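Local structure of uricase (Bacillus fastidiosus, 4R8X) at residues D[196-210]-D[261-275]. The protein probably catalyses the oxidation of urate to 5-hydroxyisourate, the first step of urate breakdown toward (S)-allantoin, as a uricase (urate oxidase). Residues are numbered along the deposited sequence; the frame is centred on the assembly and turned at random.
Sequences RPLYIFLNIGWAYEN and QLTEVNFGTNNRTWD
Strands 198-208 and 264-271 run antiparallel, their axes 4.5 Å apart at 159°, and the hydrogen-bonded pairs Phe-201/Asn-270, Asn-203/Gly-268 and Gly-205/Asn-266 carry two backbone bonds each. At the last of these pairs the Asn-266 amide lies against the chain of Gly-205, OD1 3.2 Å from the glycine CA; ND2 donates within its own strand to Glu-264 OE1. At the other end Arg-272 CG sits 3.5 Å from the Phe-201 ring centroid and almost on the ring normal, a CH-pi contact over the face. The bend at chi2 (-74°) turns the arginine back along its strand, where NE and NH2 both grip Asn-270 OD1 from one face of the amide.

Ile-200, Leu-202, Ile-204 and Trp-206 share the opposite face with Val-265, Phe-267, Thr-269 and Asn-271, and helix 244-258 packs there against Ile-200, Val-265 and Phe-267. Strands 198-208 and 262-271 are joined through helices 225-238 and 244-258 with no strand between, a connection that fits the tunnelling (T-) fold of uricases. Within this layer Ile-204 CG2 meets Val-265 CG1 at 3.6 Å, while Ile-204 CG1 touches the Phe-267 ring.

Asn-271, at the end of its strand, and Arg-196, in the loop before strand 198-208, are both predicted to bind urate. Arg-196 NE donates to Trp-274 O at 2.8 Å, in the guanidinium plane and nearly straight (167°). Asn-271 OD1 accepts from Thr-273 N, closing an Asx turn, and from Thr-273 OG1 at 2.7 Å; that hydroxyl in turn accepts from Tyr-199 N at 3.2 Å. Tyr-199 directs its ring edge at the face of Trp-274, which also stacks on Phe-15 of a neighbouring subunit.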
loop_
_atom_site.group_PDB
_atom_site.type_symbol
_atom_site.label_atom_id
_atom_site.label_comp_id
_atom_site.label_asym_id
_atom_site.label_seq_id
_atom_site.Cartn_x
_atom_site.Cartn_y
_atom_site.Cartn_z
ATOM N N ARG D 196 12.530 21.193 -14.541
ATOM C CA ARG D 196 11.366 20.321 -14.488
ATOM C C ARG D 196 10.254 21.027 -13.725
ATOM O O ARG D 196 10.520 21.906 -12.912
ATOM C CB ARG D 196 11.709 19.002 -13.790
ATOM C CG ARG D 196 12.774 18.178 -14.483
ATOM C CD ARG D 196 14.109 18.306 -13.773
ATOM N NE ARG D 196 14.087 17.663 -12.466
ATOM C CZ ARG D 196 14.947 17.934 -11.494
ATOM N NH1 ARG D 196 15.892 18.843 -11.688
ATOM N NH2 ARG D 196 14.860 17.306 -10.329
ATOM N N PRO D 197 8.997 20.644 -13.980
ATOM C CA PRO D 197 7.887 21.246 -13.233
ATOM C C PRO D 197 7.987 20.894 -11.747
ATOM O O PRO D 197 8.119 19.724 -11.404
ATOM C CB PRO D 197 6.642 20.590 -13.854
ATOM C CG PRO D 197 7.095 20.019 -15.169
ATOM C CD PRO D 197 8.543 19.680 -14.998
ATOM N N LEU D 198 7.951 21.894 -10.875
ATOM C CA LEU D 198 7.976 21.630 -9.439
ATOM C C LEU D 198 6.736 20.860 -8.974
ATOM O O LEU D 198 5.601 21.291 -9.192
ATOM C CB LEU D 198 8.110 22.934 -8.656
ATOM C CG LEU D 198 8.296 22.783 -7.145
ATOM C CD1 LEU D 198 9.554 21.985 -6.832
ATOM C CD2 LEU D 198 8.337 24.144 -6.465
ATOM N N TYR D 199 6.975 19.722 -8.329
ATOM C CA TYR D 199 5.907 18.834 -7.903
ATOM C C TYR D 199 6.091 18.635 -6.405
ATOM O O TYR D 199 7.117 18.125 -5.964
ATOM C CB TYR D 199 5.997 17.514 -8.684
ATOM C CG TYR D 199 4.900 16.500 -8.407
ATOM C CD1 TYR D 199 3.667 16.876 -7.888
ATOM C CD2 TYR D 199 5.111 15.155 -8.671
ATOM C CE1 TYR D 199 2.683 15.941 -7.638
ATOM C CE2 TYR D 199 4.133 14.216 -8.413
ATOM C CZ TYR D 199 2.926 14.619 -7.902
ATOM O OH TYR D 199 1.967 13.679 -7.642
ATOM N N ILE D 200 5.093 19.061 -5.630
ATOM C CA ILE D 200 5.194 19.092 -4.169
ATOM C C ILE D 200 4.053 18.357 -3.470
ATOM O O ILE D 200 2.921 18.325 -3.961
ATOM C CB ILE D 200 5.256 20.544 -3.628
ATOM C CG1 ILE D 200 3.949 21.288 -3.915
ATOM C CG2 ILE D 200 6.425 21.297 -4.243
ATOM C CD1 ILE D 200 3.905 22.714 -3.352
ATOM N N PHE D 201 4.376 17.743 -2.336
ATOM C CA PHE D 201 3.383 17.218 -1.406
ATOM C C PHE D 201 3.430 18.144 -0.204
ATOM O O PHE D 201 4.525 18.508 0.239
ATOM C CB PHE D 201 3.747 15.808 -0.931
ATOM C CG PHE D 201 3.671 14.740 -1.998
ATOM C CD1 PHE D 201 3.394 15.042 -3.331
ATOM C CD2 PHE D 201 3.853 13.416 -1.645
ATOM C CE1 PHE D 201 3.338 14.037 -4.290
ATOM C CE2 PHE D 201 3.787 12.408 -2.597
ATOM C CZ PHE D 201 3.528 12.723 -3.919
ATOM N N LEU D 202 2.265 18.494 0.339
ATOM C CA LEU D 202 2.184 19.381 1.504
ATOM C C LEU D 202 1.224 18.829 2.542
ATOM O O LEU D 202 0.108 18.427 2.209
ATOM C CB LEU D 202 1.691 20.782 1.113
ATOM C CG LEU D 202 2.523 21.657 0.180
ATOM C CD1 LEU D 202 1.850 23.004 -0.032
ATOM C CD2 LEU D 202 3.934 21.838 0.728
ATOM N N ASN D 203 1.674 18.806 3.791
ATOM C CA ASN D 203 0.789 18.693 4.937
ATOM C C ASN D 203 0.888 20.026 5.644
ATOM O O ASN D 203 1.995 20.495 5.935
ATOM C CB ASN D 203 1.237 17.593 5.897
ATOM C CG ASN D 203 1.207 16.206 5.280
ATOM O OD1 ASN D 203 0.499 15.946 4.309
ATOM N ND2 ASN D 203 1.983 15.298 5.861
ATOM N N ILE D 204 -0.252 20.656 5.891
ATOM C CA ILE D 204 -0.260 21.962 6.532
ATOM C C ILE D 204 -1.077 21.881 7.801
ATOM O O ILE D 204 -2.151 21.283 7.817
ATOM C CB ILE D 204 -0.873 23.024 5.613
ATOM C CG1 ILE D 204 -0.222 22.961 4.224
ATOM C CG2 ILE D 204 -0.716 24.401 6.226
ATOM C CD1 ILE D 204 -0.867 23.881 3.200
ATOM N N GLY D 205 -0.562 22.466 8.875
ATOM C CA GLY D 205 -1.284 22.524 10.134
ATOM C C GLY D 205 -1.313 23.937 10.680
ATOM O O GLY D 205 -0.526 24.781 10.250
ATOM N N TRP D 206 -2.223 24.202 11.613
ATOM C CA TRP D 206 -2.314 25.523 12.229
ATOM C C TRP D 206 -2.771 25.411 13.678
ATOM O O TRP D 206 -3.310 24.378 14.089
ATOM C CB TRP D 206 -3.243 26.449 11.427
ATOM C CG TRP D 206 -4.558 25.829 11.070
ATOM C CD1 TRP D 206 -5.741 25.942 11.752
ATOM C CD2 TRP D 206 -4.820 24.979 9.947
ATOM N NE1 TRP D 206 -6.725 25.217 11.116
ATOM C CE2 TRP D 206 -6.185 24.614 10.008
ATOM C CE3 TRP D 206 -4.036 24.495 8.895
ATOM C CZ2 TRP D 206 -6.778 23.786 9.056
ATOM C CZ3 TRP D 206 -4.623 23.658 7.959
ATOM C CH2 TRP D 206 -5.981 23.316 8.043
ATOM N N ALA D 207 -2.533 26.473 14.441
ATOM C CA ALA D 207 -2.960 26.554 15.835
ATOM C C ALA D 207 -3.727 27.843 16.041
ATOM O O ALA D 207 -3.395 28.856 15.449
ATOM C CB ALA D 207 -1.764 26.512 16.788
ATOM N N TYR D 208 -4.742 27.786 16.896
ATOM C CA TYR D 208 -5.571 28.940 17.227
ATOM C C TYR D 208 -5.081 29.648 18.486
ATOM O O TYR D 208 -4.697 28.999 19.464
ATOM C CB TYR D 208 -7.000 28.482 17.499
ATOM C CG TYR D 208 -7.807 28.025 16.299
ATOM C CD1 TYR D 208 -7.711 26.722 15.816
ATOM C CD2 TYR D 208 -8.700 28.884 15.680
ATOM C CE1 TYR D 208 -8.480 26.303 14.726
ATOM C CE2 TYR D 208 -9.472 28.483 14.610
ATOM C CZ TYR D 208 -9.352 27.192 14.127
ATOM O OH TYR D 208 -10.123 26.780 13.061
ATOM N N GLU D 209 -5.118 30.976 18.464
ATOM C CA GLU D 209 -4.885 31.761 19.679
ATOM C C GLU D 209 -5.954 31.443 20.719
ATOM O O GLU D 209 -5.652 31.268 21.900
ATOM C CB GLU D 209 -4.883 33.259 19.364
ATOM C CG GLU D 209 -4.556 34.159 20.558
ATOM C CD GLU D 209 -4.655 35.634 20.223
ATOM O OE1 GLU D 209 -4.962 35.967 19.059
ATOM O OE2 GLU D 209 -4.425 36.460 21.128
ATOM N N ASN D 210 -7.200 31.361 20.262
ATOM C CA ASN D 210 -8.331 31.051 21.123
ATOM C C ASN D 210 -8.903 29.717 20.687
ATOM O O ASN D 210 -9.627 29.642 19.696
ATOM C CB ASN D 210 -9.394 32.152 21.036
ATOM C CG ASN D 210 -10.500 31.978 22.058
ATOM O OD1 ASN D 210 -10.261 32.045 23.265
ATOM N ND2 ASN D 210 -11.722 31.765 21.580
ATOM N N GLN D 261 -6.566 35.138 13.768
ATOM C CA GLN D 261 -6.816 34.398 14.997
ATOM C C GLN D 261 -5.935 33.147 15.126
ATOM O O GLN D 261 -5.989 32.444 16.135
ATOM C CB GLN D 261 -8.312 34.067 15.153
ATOM C CG GLN D 261 -8.823 32.890 14.311
ATOM C CD GLN D 261 -9.222 33.286 12.901
ATOM O OE1 GLN D 261 -8.652 34.203 12.311
ATOM N NE2 GLN D 261 -10.202 32.582 12.348
ATOM N N LEU D 262 -5.127 32.875 14.101
ATOM C CA LEU D 262 -4.147 31.786 14.163
ATOM C C LEU D 262 -2.806 32.298 14.693
ATOM O O LEU D 262 -2.379 33.393 14.336
ATOM C CB LEU D 262 -3.933 31.160 12.779
ATOM C CG LEU D 262 -5.145 30.548 12.084
ATOM C CD1 LEU D 262 -4.728 29.908 10.764
ATOM C CD2 LEU D 262 -5.815 29.532 13.003
ATOM N N THR D 263 -2.147 31.510 15.544
ATOM C CA THR D 263 -0.838 31.899 16.063
ATOM C C THR D 263 0.298 31.374 15.205
ATOM O O THR D 263 1.367 31.977 15.146
ATOM C CB THR D 263 -0.603 31.389 17.489
ATOM O OG1 THR D 263 -0.732 29.962 17.515
ATOM C CG2 THR D 263 -1.585 32.019 18.452
ATOM N N GLU D 264 0.068 30.244 14.541
ATOM C CA GLU D 264 1.106 29.649 13.719
ATOM C C GLU D 264 0.543 28.725 12.660
ATOM O O GLU D 264 -0.550 28.172 12.801
ATOM C CB GLU D 264 2.122 28.885 14.579
ATOM C CG GLU D 264 1.636 27.528 15.073
ATOM C CD GLU D 264 2.772 26.588 15.471
ATOM O OE1 GLU D 264 2.908 25.509 14.852
ATOM O OE2 GLU D 264 3.525 26.916 16.411
ATOM N N VAL D 265 1.318 28.569 11.595
ATOM C CA VAL D 265 1.050 27.588 10.554
ATOM C C VAL D 265 2.300 26.735 10.399
ATOM O O VAL D 265 3.406 27.253 10.336
ATOM C CB VAL D 265 0.730 28.280 9.216
ATOM C CG1 VAL D 265 0.499 27.241 8.135
ATOM C CG2 VAL D 265 -0.499 29.169 9.366
ATOM N N ASN D 266 2.130 25.419 10.322
ATOM C CA ASN D 266 3.281 24.533 10.204
ATOM C C ASN D 266 3.187 23.689 8.938
ATOM O O ASN D 266 2.091 23.447 8.415
ATOM C CB ASN D 266 3.451 23.657 11.450
ATOM C CG ASN D 266 2.160 22.999 11.878
ATOM O OD1 ASN D 266 1.680 22.081 11.221
ATOM N ND2 ASN D 266 1.592 23.464 12.989
ATOM N N PHE D 267 4.340 23.272 8.428
ATOM C CA PHE D 267 4.413 22.562 7.161
ATOM C C PHE D 267 5.281 21.331 7.273
ATOM O O PHE D 267 6.316 21.348 7.950
ATOM C CB PHE D 267 5.036 23.452 6.089
ATOM C CG PHE D 267 4.205 24.635 5.726
ATOM C CD1 PHE D 267 4.322 25.829 6.421
ATOM C CD2 PHE D 267 3.307 24.563 4.678
ATOM C CE1 PHE D 267 3.544 26.921 6.079
ATOM C CE2 PHE D 267 2.531 25.649 4.327
ATOM C CZ PHE D 267 2.653 26.837 5.022
ATOM N N GLY D 268 4.849 20.275 6.590
ATOM C CA GLY D 268 5.694 19.141 6.264
ATOM C C GLY D 268 5.549 18.935 4.766
ATOM O O GLY D 268 4.431 18.830 4.269
ATOM N N THR D 269 6.665 18.909 4.044
ATOM C CA THR D 269 6.640 18.808 2.585
ATOM C C THR D 269 7.386 17.600 2.046
ATOM O O THR D 269 8.203 17.007 2.740
ATOM C CB THR D 269 7.364 19.990 1.938
ATOM O OG1 THR D 269 8.776 19.781 2.068
ATOM C CG2 THR D 269 6.997 21.286 2.615
ATOM N N ASN D 270 7.097 17.259 0.793
ATOM C CA ASN D 270 7.979 16.441 -0.030
ATOM C C ASN D 270 8.221 17.183 -1.336
ATOM O O ASN D 270 7.289 17.748 -1.919
ATOM C CB ASN D 270 7.334 15.118 -0.461
ATOM C CG ASN D 270 7.216 14.087 0.646
ATOM O OD1 ASN D 270 6.743 12.981 0.383
ATOM N ND2 ASN D 270 7.611 14.428 1.870
ATOM N N ASN D 271 9.456 17.137 -1.817
ATOM C CA ASN D 271 9.753 17.450 -3.206
ATOM C C ASN D 271 9.691 16.158 -4.014
ATOM O O ASN D 271 10.491 15.238 -3.791
ATOM C CB ASN D 271 11.143 18.077 -3.338
ATOM C CG ASN D 271 11.382 18.673 -4.715
ATOM O OD1 ASN D 271 10.799 18.229 -5.701
ATOM N ND2 ASN D 271 12.224 19.688 -4.788
ATOM N N ARG D 272 8.740 16.089 -4.946
ATOM C CA ARG D 272 8.506 14.875 -5.731
ATOM C C ARG D 272 8.770 15.083 -7.223
ATOM O O ARG D 272 8.302 14.316 -8.078
ATOM C CB ARG D 272 7.082 14.382 -5.493
ATOM C CG ARG D 272 6.865 13.856 -4.086
ATOM C CD ARG D 272 7.535 12.502 -3.917
ATOM N NE ARG D 272 7.401 12.001 -2.553
ATOM C CZ ARG D 272 7.841 10.814 -2.155
ATOM N NH1 ARG D 272 8.459 10.021 -3.014
ATOM N NH2 ARG D 272 7.670 10.419 -0.906
ATOM N N THR D 273 9.573 16.095 -7.527
ATOM C CA THR D 273 9.791 16.536 -8.903
ATOM C C THR D 273 10.349 15.441 -9.807
ATOM O O THR D 273 11.259 14.712 -9.423
ATOM C CB THR D 273 10.705 17.775 -8.926
ATOM O OG1 THR D 273 10.062 18.829 -8.197
ATOM C CG2 THR D 273 10.999 18.252 -10.334
ATOM N N TRP D 274 9.780 15.341 -11.005
ATOM C CA TRP D 274 10.172 14.359 -12.012
ATOM C C TRP D 274 11.595 14.567 -12.550
ATOM O O TRP D 274 12.198 15.629 -12.364
ATOM C CB TRP D 274 9.214 14.445 -13.201
ATOM C CG TRP D 274 7.754 14.154 -12.904
ATOM C CD1 TRP D 274 7.236 13.323 -11.935
ATOM C CD2 TRP D 274 6.631 14.709 -13.598
ATOM N NE1 TRP D 274 5.854 13.326 -12.003
ATOM C CE2 TRP D 274 5.464 14.163 -13.019
ATOM C CE3 TRP D 274 6.498 15.610 -14.663
ATOM C CZ2 TRP D 274 4.177 14.501 -13.472
ATOM C CZ3 TRP D 274 5.227 15.935 -15.114
ATOM C CH2 TRP D 274 4.083 15.374 -14.523
ATOM N N ASP D 275 12.106 13.547 -13.244
ATOM C CA ASP D 275 13.352 13.644 -14.000
ATOM C C ASP D 275 13.017 13.917 -15.459
ATOM O O ASP D 275 12.014 13.423 -15.981
ATOM C CB ASP D 275 14.135 12.329 -13.933
ATOM C CG ASP D 275 14.896 12.151 -12.626
ATOM O OD1 ASP D 275 15.127 13.157 -11.920
ATOM O OD2 ASP D 275 15.289 11.003 -12.314
HETATM O O HOH W 1 14.009 14.514 -9.928
HETATM O O HOH W 2 7.783 17.177 -11.894
HETATM O O HOH W 3 2.004 20.164 9.193
HETATM O O HOH W 4 -8.179 31.745 17.675
#